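Local coordinates for protein precorrin-6y methylase (Rhodobacter capsulatus, PDB 3NJR) that is the C-terminal domain of a cobalamin-biosynthesis enzyme that methylates precorrin-6Y at C5 and C15, with S-adenosyl-L-homocysteine bound, at residues A[57-62]-A[68-73]; A[111-116]-A[134-139]; A[150-155]-A[161-166]. All coordinates share one frame; numbering follows the deposited sequence.

Interaction 1: A[57-62]-A[68-73]; sequences ELLWDI and SVSVEW. With SAH (S-adenosyl-L-homocysteine), chain C.
Leu-59 and Trp-73 both hold CG anti to the backbone N (chi1 178° and 164°), and these torsions send the leucine across to the helix and the indole back over the strand. The contact is the first beta-alpha step of a Rossmann-like methyltransferase domain. Strand 58-62 runs out to the cofactor, and helix 68-75 brings the chain back. Its segment 68-73 runs at 165° to strand 58-62, the two short axes 9.1 Å apart at closest.

Leu-59 CB lies over one face of the indole. It sits 3.5 Å from the centroid of the five-membered ring of Trp-73, a CH-pi contact almost along the ring normal. Leu-59 CD2 continues to Val-69 CG1 at 4.2 Å. Leu-51 of helix 41-51 packs on these same three side chains. Glu-57 meets the ring at its edge, where Trp-73 NE1 makes a weak bond of 3.4 Å to Glu-57 O. The same N-H also bonds to Arg-79 O, so two carbonyls share it. The carboxylate of Glu-57 reaches past the benzene end of the ring, with OE1 3.5 Å from Trp-73 CH2, and forms a salt bridge with Arg-149.

Near the cofactor end the contact turns polar. At the start of the helix, Ser-68 OG donates to the carboxylate atom OXT of S-adenosyl-L-homocysteine at 2.7 Å. Ser-70 OG has two partners, Thr-82 OG1 on the neighbouring strand and the buried Asp-61. Asp-61 OD2 takes the 2.9 Å bond from Ser-70 OG on its anti lone pair.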
loop_
_atom_site.group_PDB
_atom_site.type_symbol
_atom_site.label_atom_id
_atom_site.label_comp_id
_atom_site.label_asym_id
_atom_site.label_seq_id
_atom_site.Cartn_x
_atom_site.Cartn_y
_atom_site.Cartn_z
ATOM N N GLU A 57 -26.357 -22.810 -7.040
ATOM C CA GLU A 57 -25.123 -23.011 -7.782
ATOM C C GLU A 57 -24.137 -23.850 -6.982
ATOM O O GLU A 57 -24.160 -23.839 -5.746
ATOM C CB GLU A 57 -24.487 -21.675 -8.125
ATOM C CG GLU A 57 -25.110 -20.938 -9.282
ATOM C CD GLU A 57 -24.241 -19.785 -9.738
ATOM O OE1 GLU A 57 -23.422 -19.289 -8.939
ATOM O OE2 GLU A 57 -24.358 -19.367 -10.905
ATOM N N LEU A 58 -23.273 -24.576 -7.688
ATOM C CA LEU A 58 -22.293 -25.467 -7.045
ATOM C C LEU A 58 -20.913 -24.833 -7.024
ATOM O O LEU A 58 -20.493 -24.243 -8.027
ATOM C CB LEU A 58 -22.257 -26.842 -7.732
ATOM C CG LEU A 58 -21.241 -27.917 -7.311
ATOM C CD1 LEU A 58 -21.409 -28.423 -5.887
ATOM C CD2 LEU A 58 -21.297 -29.090 -8.248
ATOM N N LEU A 59 -20.217 -24.968 -5.888
ATOM C CA LEU A 59 -18.829 -24.514 -5.733
ATOM C C LEU A 59 -17.804 -25.654 -5.508
ATOM O O LEU A 59 -17.982 -26.524 -4.636
ATOM C CB LEU A 59 -18.710 -23.481 -4.591
ATOM C CG LEU A 59 -17.306 -22.929 -4.253
ATOM C CD1 LEU A 59 -16.813 -21.886 -5.249
ATOM C CD2 LEU A 59 -17.202 -22.402 -2.841
ATOM N N TRP A 60 -16.722 -25.638 -6.276
ATOM C CA TRP A 60 -15.539 -26.403 -5.906
ATOM C C TRP A 60 -14.681 -25.467 -5.089
ATOM O O TRP A 60 -14.282 -24.423 -5.582
ATOM C CB TRP A 60 -14.765 -26.869 -7.163
ATOM C CG TRP A 60 -15.340 -28.087 -7.820
ATOM C CD1 TRP A 60 -16.492 -28.736 -7.484
ATOM C CD2 TRP A 60 -14.801 -28.789 -8.944
ATOM N NE1 TRP A 60 -16.695 -29.799 -8.307
ATOM C CE2 TRP A 60 -15.677 -29.855 -9.225
ATOM C CE3 TRP A 60 -13.666 -28.614 -9.754
ATOM C CZ2 TRP A 60 -15.447 -30.762 -10.283
ATOM C CZ3 TRP A 60 -13.446 -29.506 -10.798
ATOM C CH2 TRP A 60 -14.327 -30.566 -11.051
ATOM N N ASP A 61 -14.408 -25.823 -3.843
ATOM C CA ASP A 61 -13.522 -25.026 -2.991
ATOM C C ASP A 61 -12.233 -25.810 -2.804
ATOM O O ASP A 61 -12.169 -26.727 -1.985
ATOM C CB ASP A 61 -14.205 -24.710 -1.639
ATOM C CG ASP A 61 -13.274 -24.007 -0.612
ATOM O OD1 ASP A 61 -12.055 -23.766 -0.899
ATOM O OD2 ASP A 61 -13.770 -23.694 0.514
ATOM N N ILE A 62 -11.207 -25.456 -3.566
ATOM C CA ILE A 62 -9.929 -26.142 -3.448
ATOM C C ILE A 62 -9.064 -25.496 -2.371
ATOM O O ILE A 62 -8.855 -24.282 -2.373
ATOM C CB ILE A 62 -9.189 -26.210 -4.789
ATOM C CG1 ILE A 62 -9.992 -27.056 -5.785
ATOM C CG2 ILE A 62 -7.785 -26.789 -4.592
ATOM C CD1 ILE A 62 -9.909 -26.579 -7.202
ATOM N N SER A 68 -14.344 -21.985 5.406
ATOM C CA SER A 68 -15.158 -20.792 5.688
ATOM C C SER A 68 -15.801 -20.179 4.432
ATOM O O SER A 68 -16.919 -19.671 4.478
ATOM C CB SER A 68 -14.337 -19.738 6.446
ATOM O OG SER A 68 -13.404 -19.096 5.578
ATOM N N VAL A 69 -15.078 -20.217 3.320
ATOM C CA VAL A 69 -15.590 -19.725 2.045
ATOM C C VAL A 69 -16.846 -20.501 1.645
ATOM O O VAL A 69 -17.867 -19.891 1.250
ATOM C CB VAL A 69 -14.499 -19.815 0.949
ATOM C CG1 VAL A 69 -15.081 -19.660 -0.429
ATOM C CG2 VAL A 69 -13.445 -18.776 1.192
ATOM N N SER A 70 -16.770 -21.833 1.793
ATOM C CA SER A 70 -17.863 -22.747 1.450
ATOM C C SER A 70 -19.067 -22.517 2.345
ATOM O O SER A 70 -20.210 -22.615 1.884
ATOM C CB SER A 70 -17.431 -24.209 1.594
ATOM O OG SER A 70 -16.485 -24.622 0.631
ATOM N N VAL A 71 -18.811 -22.231 3.624
ATOM C CA VAL A 71 -19.873 -22.021 4.599
ATOM C C VAL A 71 -20.624 -20.764 4.201
ATOM O O VAL A 71 -21.836 -20.805 3.985
ATOM C CB VAL A 71 -19.323 -21.946 6.049
ATOM C CG1 VAL A 71 -20.365 -21.453 7.005
ATOM C CG2 VAL A 71 -18.846 -23.291 6.513
ATOM N N GLU A 72 -19.912 -19.657 4.052
ATOM C CA GLU A 72 -20.542 -18.435 3.530
ATOM C C GLU A 72 -21.155 -18.568 2.101
ATOM O O GLU A 72 -22.180 -17.938 1.806
ATOM C CB GLU A 72 -19.599 -17.235 3.656
ATOM C CG GLU A 72 -19.008 -17.142 5.042
ATOM C CD GLU A 72 -18.651 -15.737 5.477
ATOM O OE1 GLU A 72 -17.836 -15.077 4.807
ATOM O OE2 GLU A 72 -19.172 -15.285 6.517
ATOM N N TRP A 73 -20.557 -19.383 1.225
ATOM C CA TRP A 73 -21.145 -19.591 -0.108
ATOM C C TRP A 73 -22.477 -20.298 0.032
ATOM O O TRP A 73 -23.456 -19.862 -0.561
ATOM C CB TRP A 73 -20.205 -20.376 -1.017
ATOM C CG TRP A 73 -20.829 -20.969 -2.271
ATOM C CD1 TRP A 73 -21.473 -22.169 -2.375
ATOM C CD2 TRP A 73 -20.811 -20.412 -3.609
ATOM N NE1 TRP A 73 -21.882 -22.384 -3.675
ATOM C CE2 TRP A 73 -21.483 -21.327 -4.452
ATOM C CE3 TRP A 73 -20.294 -19.232 -4.169
ATOM C CZ2 TRP A 73 -21.646 -21.103 -5.824
ATOM C CZ3 TRP A 73 -20.470 -19.004 -5.530
ATOM C CH2 TRP A 73 -21.134 -19.939 -6.343
HETATM N N SAH C . -9.885 -20.860 2.344
HETATM C CA SAH C . -9.370 -21.388 3.645
HETATM C CB SAH C . -7.971 -20.829 3.910
HETATM C CG SAH C . -6.911 -21.930 4.027
HETATM S SD SAH C . -5.836 -21.908 2.622
HETATM C C SAH C . -10.333 -21.063 4.764
HETATM O O SAH C . -10.382 -21.719 5.803
HETATM O OXT SAH C . -11.121 -20.129 4.681
HETATM C "C5'" SAH C . -4.638 -23.177 2.956
HETATM C "C4'" SAH C . -5.205 -24.605 2.926
HETATM O "O4'" SAH C . -5.156 -25.217 1.623
HETATM C "C3'" SAH C . -4.406 -25.515 3.855
HETATM O "O3'" SAH C . -5.271 -26.034 4.859
HETATM C "C2'" SAH C . -3.886 -26.650 2.991
HETATM O "O2'" SAH C . -3.947 -27.930 3.637
HETATM C "C1'" SAH C . -4.783 -26.599 1.762
HETATM N N9 SAH C . -4.105 -27.212 0.578
HETATM C C8 SAH C . -2.788 -27.130 0.286
HETATM N N7 SAH C . -2.487 -27.815 -0.842
HETATM C C5 SAH C . -3.628 -28.361 -1.298
HETATM C C6 SAH C . -4.026 -29.202 -2.456
HETATM N N6 SAH C . -3.088 -29.587 -3.347
HETATM N N1 SAH C . -5.330 -29.567 -2.591
HETATM C C2 SAH C . -6.258 -29.180 -1.694
HETATM N N3 SAH C . -5.962 -28.413 -0.622
HETATM C C4 SAH C . -4.695 -27.970 -0.364
#

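Interaction 2: A[111-116]-A[134-139]; sequences GTAPAA and QALYDR. With SAH (S-adenosyl-L-homocysteine), chain C.
The bond from Ala-116 N to Thr-112 O, 2.8 Å long, closes the turn that carries Ala-113 and Pro-114 against Leu-136 and Arg-139. The turn contains a cis peptide bond between Ala-113 and Pro-114. It follows strand 106-110 of the Rossmann-like sheet and faces helix 134-143, which comes after strand 125-128.

Leu-136 does most of the bridging. Its CG is anti to the backbone N (chi1 180°), which swings the side chain round to the turn. There Leu-136 CD1 meets Ala-113 CB at 3.8 Å and the ring atom CG of Pro-114 at 4.4 Å. Ile-128 and Leu-117 also pack on this leucine. At the rim, Pro-114 CB lies 4.4 Å from Arg-139 CG, so the arginine touches with its aliphatic part. Its guanidinium makes a salt bridge to Glu-142.

The turn also meets the adenine. Ala-113 N gives a weak but fairly straight bond of 3.3 Å to N1 of S-adenosyl-L-homocysteine, and Thr-112 CG2 lies 3.4 Å from the ligand's N6. The two segments thus meet through carbon alone. The methyl of Ala-113 packs on the helix, while its weakly bonded N-H may help to place the adenine ring.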
loop_
_atom_site.group_PDB
_atom_site.type_symbol
_atom_site.label_atom_id
_atom_site.label_comp_id
_atom_site.label_asym_id
_atom_site.label_seq_id
_atom_site.Cartn_x
_atom_site.Cartn_y
_atom_site.Cartn_z
ATOM N N GLY A 111 -8.621 -34.944 0.521
ATOM C CA GLY A 111 -7.751 -35.237 -0.614
ATOM C C GLY A 111 -7.021 -34.051 -1.207
ATOM O O GLY A 111 -6.992 -32.956 -0.635
ATOM N N THR A 112 -6.440 -34.284 -2.374
ATOM C CA THR A 112 -5.600 -33.314 -3.055
ATOM C C THR A 112 -6.164 -33.078 -4.448
ATOM O O THR A 112 -6.534 -34.023 -5.148
ATOM C CB THR A 112 -4.160 -33.863 -3.162
ATOM O OG1 THR A 112 -3.609 -33.963 -1.849
ATOM C CG2 THR A 112 -3.264 -32.958 -3.983
ATOM N N ALA A 113 -6.253 -31.813 -4.839
ATOM C CA ALA A 113 -6.525 -31.478 -6.234
ATOM C C ALA A 113 -5.202 -31.588 -6.988
ATOM O O ALA A 113 -4.173 -31.091 -6.506
ATOM C CB ALA A 113 -7.119 -30.074 -6.365
ATOM N N PRO A 114 -5.230 -32.182 -8.197
ATOM C CA PRO A 114 -6.438 -32.468 -8.970
ATOM C C PRO A 114 -7.093 -33.837 -8.803
ATOM O O PRO A 114 -8.241 -33.984 -9.215
ATOM C CB PRO A 114 -5.961 -32.290 -10.423
ATOM C CG PRO A 114 -4.513 -31.802 -10.328
ATOM C CD PRO A 114 -4.036 -32.351 -9.034
ATOM N N ALA A 115 -6.398 -34.830 -8.241
ATOM C CA ALA A 115 -6.984 -36.183 -8.101
ATOM C C ALA A 115 -8.402 -36.188 -7.482
ATOM O O ALA A 115 -9.311 -36.807 -8.036
ATOM C CB ALA A 115 -6.034 -37.159 -7.356
ATOM N N ALA A 116 -8.609 -35.454 -6.390
ATOM C CA ALA A 116 -9.910 -35.464 -5.694
ATOM C C ALA A 116 -11.073 -34.865 -6.476
ATOM O O ALA A 116 -12.238 -35.101 -6.143
ATOM C CB ALA A 116 -9.798 -34.807 -4.334
ATOM N N GLN A 134 0.337 -24.563 -11.969
ATOM C CA GLN A 134 0.007 -24.484 -13.400
ATOM C C GLN A 134 -0.698 -25.759 -13.830
ATOM O O GLN A 134 -1.608 -25.714 -14.659
ATOM C CB GLN A 134 1.250 -24.226 -14.263
ATOM C CG GLN A 134 0.984 -24.086 -15.776
ATOM C CD GLN A 134 0.190 -22.819 -16.168
ATOM O OE1 GLN A 134 0.533 -21.692 -15.759
ATOM N NE2 GLN A 134 -0.863 -23.001 -16.985
ATOM N N ALA A 135 -0.283 -26.885 -13.242
ATOM C CA ALA A 135 -0.924 -28.195 -13.466
ATOM C C ALA A 135 -2.432 -28.126 -13.195
ATOM O O ALA A 135 -3.254 -28.349 -14.100
ATOM C CB ALA A 135 -0.266 -29.283 -12.598
ATOM N N LEU A 136 -2.770 -27.791 -11.952
ATOM C CA LEU A 136 -4.148 -27.548 -11.540
ATOM C C LEU A 136 -4.949 -26.702 -12.521
ATOM O O LEU A 136 -6.059 -27.072 -12.904
ATOM C CB LEU A 136 -4.174 -26.909 -10.152
ATOM C CG LEU A 136 -5.568 -26.605 -9.620
ATOM C CD1 LEU A 136 -6.354 -27.885 -9.406
ATOM C CD2 LEU A 136 -5.454 -25.792 -8.338
ATOM N N TYR A 137 -4.374 -25.575 -12.939
ATOM C CA TYR A 137 -5.033 -24.703 -13.912
ATOM C C TYR A 137 -5.167 -25.295 -15.331
ATOM O O TYR A 137 -6.159 -25.055 -16.012
ATOM C CB TYR A 137 -4.410 -23.298 -13.912
ATOM C CG TYR A 137 -4.709 -22.507 -12.648
ATOM C CD1 TYR A 137 -3.699 -22.220 -11.732
ATOM C CD2 TYR A 137 -5.998 -22.068 -12.357
ATOM C CE1 TYR A 137 -3.955 -21.498 -10.548
ATOM C CE2 TYR A 137 -6.274 -21.347 -11.176
ATOM C CZ TYR A 137 -5.237 -21.068 -10.289
ATOM O OH TYR A 137 -5.475 -20.367 -9.135
ATOM N N ASP A 138 -4.197 -26.085 -15.780
ATOM C CA ASP A 138 -4.316 -26.705 -17.110
ATOM C C ASP A 138 -5.447 -27.718 -17.071
ATOM O O ASP A 138 -6.314 -27.729 -17.960
ATOM C CB ASP A 138 -3.004 -27.363 -17.566
ATOM C CG ASP A 138 -1.851 -26.369 -17.687
ATOM O OD1 ASP A 138 -2.070 -25.266 -18.238
ATOM O OD2 ASP A 138 -0.725 -26.697 -17.229
ATOM N N ARG A 139 -5.438 -28.539 -16.019
ATOM C CA ARG A 139 -6.527 -29.482 -15.741
ATOM C C ARG A 139 -7.891 -28.771 -15.578
ATOM O O ARG A 139 -8.862 -29.132 -16.255
ATOM C CB ARG A 139 -6.177 -30.365 -14.528
ATOM C CG ARG A 139 -5.849 -31.859 -14.794
ATOM C CD ARG A 139 -5.109 -32.171 -16.115
ATOM N NE ARG A 139 -3.667 -31.983 -15.979
ATOM C CZ ARG A 139 -2.881 -31.511 -16.942
ATOM N NH1 ARG A 139 -3.382 -31.166 -18.127
ATOM N NH2 ARG A 139 -1.586 -31.367 -16.713
HETATM N N SAH C . -9.885 -20.860 2.344
HETATM C CA SAH C . -9.370 -21.388 3.645
HETATM C CB SAH C . -7.971 -20.829 3.910
HETATM C CG SAH C . -6.911 -21.930 4.027
HETATM S SD SAH C . -5.836 -21.908 2.622
HETATM C C SAH C . -10.333 -21.063 4.764
HETATM O O SAH C . -10.382 -21.719 5.803
HETATM O OXT SAH C . -11.121 -20.129 4.681
HETATM C "C5'" SAH C . -4.638 -23.177 2.956
HETATM C "C4'" SAH C . -5.205 -24.605 2.926
HETATM O "O4'" SAH C . -5.156 -25.217 1.623
HETATM C "C3'" SAH C . -4.406 -25.515 3.855
HETATM O "O3'" SAH C . -5.271 -26.034 4.859
HETATM C "C2'" SAH C . -3.886 -26.650 2.991
HETATM O "O2'" SAH C . -3.947 -27.930 3.637
HETATM C "C1'" SAH C . -4.783 -26.599 1.762
HETATM N N9 SAH C . -4.105 -27.212 0.578
HETATM C C8 SAH C . -2.788 -27.130 0.286
HETATM N N7 SAH C . -2.487 -27.815 -0.842
HETATM C C5 SAH C . -3.628 -28.361 -1.298
HETATM C C6 SAH C . -4.026 -29.202 -2.456
HETATM N N6 SAH C . -3.088 -29.587 -3.347
HETATM N N1 SAH C . -5.330 -29.567 -2.591
HETATM C C2 SAH C . -6.258 -29.180 -1.694
HETATM N N3 SAH C . -5.962 -28.413 -0.622
HETATM C C4 SAH C . -4.695 -27.970 -0.364
#

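Interaction 3: A[150-155]-A[161-166]; sequences IVANAV and TLLTQL
Helix 161-166 lies on one face of the sheet, over strand 150-154, with the short axes 9.0 Å apart and N-to-C directions at 146°; the nearest CA atoms, Ala-154 CA and Leu-163 CA, are 7.4 Å apart. This is a strand-turn-helix step in the Rossmann-like fold. The chain leaves the fifth strand of the sheet and folds back through helix 157-170. The helix then leads to strand 173-185, outermost within this chain. Strand 188-203 lies between it and strand 149-154.

One side chain carries the contact. Leu-163 points from the helix into the sheet, and its CD1 methyl packs on the methyl of Ala-152. The two alanines, Ala-152 and Ala-154, are two residues apart along the strand, so both point their CB atoms toward the helix. CD2 of Leu-163 is modelled toward Ala-154, but its placing there is doubtful, and the position of the leucine methyls is uncertain at this resolution.

Neighbours complete the apolar layer. Trp-200 of strand 188-203 touches Leu-163, and Tyr-137 of helix 134-143 reaches Ala-152. The outer side of the helix meets other chains: Thr-161 packs on Thr-161 of a second subunit, and Thr-164 O accepts a bond from Arg-189 of a third.

Asn-153 points away from the helix, to the other face of the sheet, where weak bonds join it to Thr-47 and Gln-199. On the helix side, Ala-152 CB sits 3.9 Å from Leu-163 CD1.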
loop_
_atom_site.group_PDB
_atom_site.type_symbol
_atom_site.label_atom_id
_atom_site.label_comp_id
_atom_site.label_asym_id
_atom_site.label_seq_id
_atom_site.Cartn_x
_atom_site.Cartn_y
_atom_site.Cartn_z
ATOM N N ILE A 150 -14.075 -18.565 -12.017
ATOM C CA ILE A 150 -12.885 -18.893 -11.207
ATOM C C ILE A 150 -12.455 -17.725 -10.330
ATOM O O ILE A 150 -12.447 -16.579 -10.781
ATOM C CB ILE A 150 -11.642 -19.262 -12.054
ATOM C CG1 ILE A 150 -12.025 -19.894 -13.403
ATOM C CG2 ILE A 150 -10.672 -20.140 -11.234
ATOM C CD1 ILE A 150 -12.318 -21.384 -13.388
ATOM N N VAL A 151 -12.083 -18.030 -9.082
ATOM C CA VAL A 151 -11.586 -17.020 -8.158
ATOM C C VAL A 151 -10.427 -17.581 -7.346
ATOM O O VAL A 151 -10.546 -18.617 -6.717
ATOM C CB VAL A 151 -12.725 -16.437 -7.245
ATOM C CG1 VAL A 151 -12.184 -15.425 -6.228
ATOM C CG2 VAL A 151 -13.823 -15.791 -8.094
ATOM N N ALA A 152 -9.296 -16.883 -7.376
ATOM C CA ALA A 152 -8.096 -17.331 -6.670
ATOM C C ALA A 152 -7.443 -16.199 -5.898
ATOM O O ALA A 152 -7.385 -15.088 -6.387
ATOM C CB ALA A 152 -7.117 -17.910 -7.652
ATOM N N ASN A 153 -6.968 -16.496 -4.688
ATOM C CA ASN A 153 -6.126 -15.582 -3.894
ATOM C C ASN A 153 -4.656 -16.046 -3.899
ATOM O O ASN A 153 -4.372 -17.220 -3.777
ATOM C CB ASN A 153 -6.636 -15.467 -2.456
ATOM C CG ASN A 153 -8.114 -15.056 -2.375
ATOM O OD1 ASN A 153 -8.615 -14.291 -3.202
ATOM N ND2 ASN A 153 -8.810 -15.564 -1.366
ATOM N N ALA A 154 -3.725 -15.119 -4.056
ATOM C CA ALA A 154 -2.298 -15.439 -4.016
ATOM C C ALA A 154 -1.595 -14.609 -2.940
ATOM O O ALA A 154 -1.831 -13.410 -2.829
ATOM C CB ALA A 154 -1.679 -15.166 -5.363
ATOM N N VAL A 155 -0.726 -15.233 -2.156
ATOM C CA VAL A 155 0.052 -14.476 -1.161
ATOM C C VAL A 155 1.586 -14.669 -1.276
ATOM O O VAL A 155 2.354 -14.068 -0.497
ATOM C CB VAL A 155 -0.457 -14.730 0.271
ATOM C CG1 VAL A 155 -0.110 -16.153 0.733
ATOM C CG2 VAL A 155 0.092 -13.674 1.215
ATOM N N THR A 161 2.529 -14.307 -9.508
ATOM C CA THR A 161 3.006 -14.284 -10.910
ATOM C C THR A 161 2.043 -15.061 -11.778
ATOM O O THR A 161 1.625 -14.605 -12.856
ATOM C CB THR A 161 4.398 -14.927 -11.094
ATOM O OG1 THR A 161 5.325 -14.389 -10.139
ATOM C CG2 THR A 161 4.907 -14.674 -12.517
ATOM N N LEU A 162 1.697 -16.241 -11.264
ATOM C CA LEU A 162 0.757 -17.163 -11.877
ATOM C C LEU A 162 -0.604 -16.523 -12.152
ATOM O O LEU A 162 -1.127 -16.640 -13.256
ATOM C CB LEU A 162 0.653 -18.413 -11.002
ATOM C CG LEU A 162 -0.219 -19.581 -11.446
ATOM C CD1 LEU A 162 0.212 -20.075 -12.827
ATOM C CD2 LEU A 162 -0.168 -20.687 -10.389
ATOM N N LEU A 163 -1.158 -15.815 -11.173
ATOM C CA LEU A 163 -2.418 -15.092 -11.381
ATOM C C LEU A 163 -2.313 -14.058 -12.495
ATOM O O LEU A 163 -3.183 -13.972 -13.367
ATOM C CB LEU A 163 -2.889 -14.451 -10.078
ATOM C CG LEU A 163 -3.834 -15.250 -9.153
ATOM C CD1 LEU A 163 -3.683 -16.782 -9.193
ATOM C CD2 LEU A 163 -3.710 -14.758 -7.739
ATOM N N THR A 164 -1.224 -13.293 -12.480
ATOM C CA THR A 164 -0.948 -12.286 -13.511
ATOM C C THR A 164 -0.900 -12.887 -14.902
ATOM O O THR A 164 -1.420 -12.286 -15.860
ATOM C CB THR A 164 0.377 -11.590 -13.235
ATOM O OG1 THR A 164 0.500 -11.384 -11.816
ATOM C CG2 THR A 164 0.450 -10.256 -13.963
ATOM N N GLN A 165 -0.279 -14.068 -15.006
ATOM C CA GLN A 165 -0.230 -14.827 -16.260
ATOM C C GLN A 165 -1.602 -15.296 -16.679
ATOM O O GLN A 165 -1.991 -15.140 -17.839
ATOM C CB GLN A 165 0.699 -16.023 -16.128
ATOM C CG GLN A 165 2.130 -15.696 -16.513
ATOM C CD GLN A 165 3.147 -16.640 -15.885
ATOM O OE1 GLN A 165 2.849 -17.814 -15.593
ATOM N NE2 GLN A 165 4.366 -16.127 -15.669
ATOM N N LEU A 166 -2.332 -15.871 -15.725
ATOM C CA LEU A 166 -3.720 -16.245 -15.942
ATOM C C LEU A 166 -4.488 -15.047 -16.471
ATOM O O LEU A 166 -5.131 -15.156 -17.512
ATOM C CB LEU A 166 -4.371 -16.768 -14.650
ATOM C CG LEU A 166 -4.590 -18.255 -14.315
ATOM C CD1 LEU A 166 -4.553 -19.171 -15.540
ATOM C CD2 LEU A 166 -3.679 -18.753 -13.206
#

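From the N terminus, the three contacts follow in series; none nests in or crosses another. Interaction 1 closes the short cofactor loop between strand 58-62 and its helix. Interaction 2 spans a longer loop that includes strand 125-128, and brings the adenine-binding turn onto helix 134-143. Interaction 3 closes the connection from strand 149-154 into helix 157-170. Interactions 1 and 2 both reach S-adenosyl-L-homocysteine, at its carboxylate and its adenine, and touch where Ile-62 CG2 meets Ala-113 CB at 3.8 Å. Interactions 2 and 3 join through Tyr-137 and Gln-134 of helix 134-143, which pack on Leu-162, Tyr-137 also on Leu-166. Interactions 1 and 3 do not touch, but both rest on the central sheet.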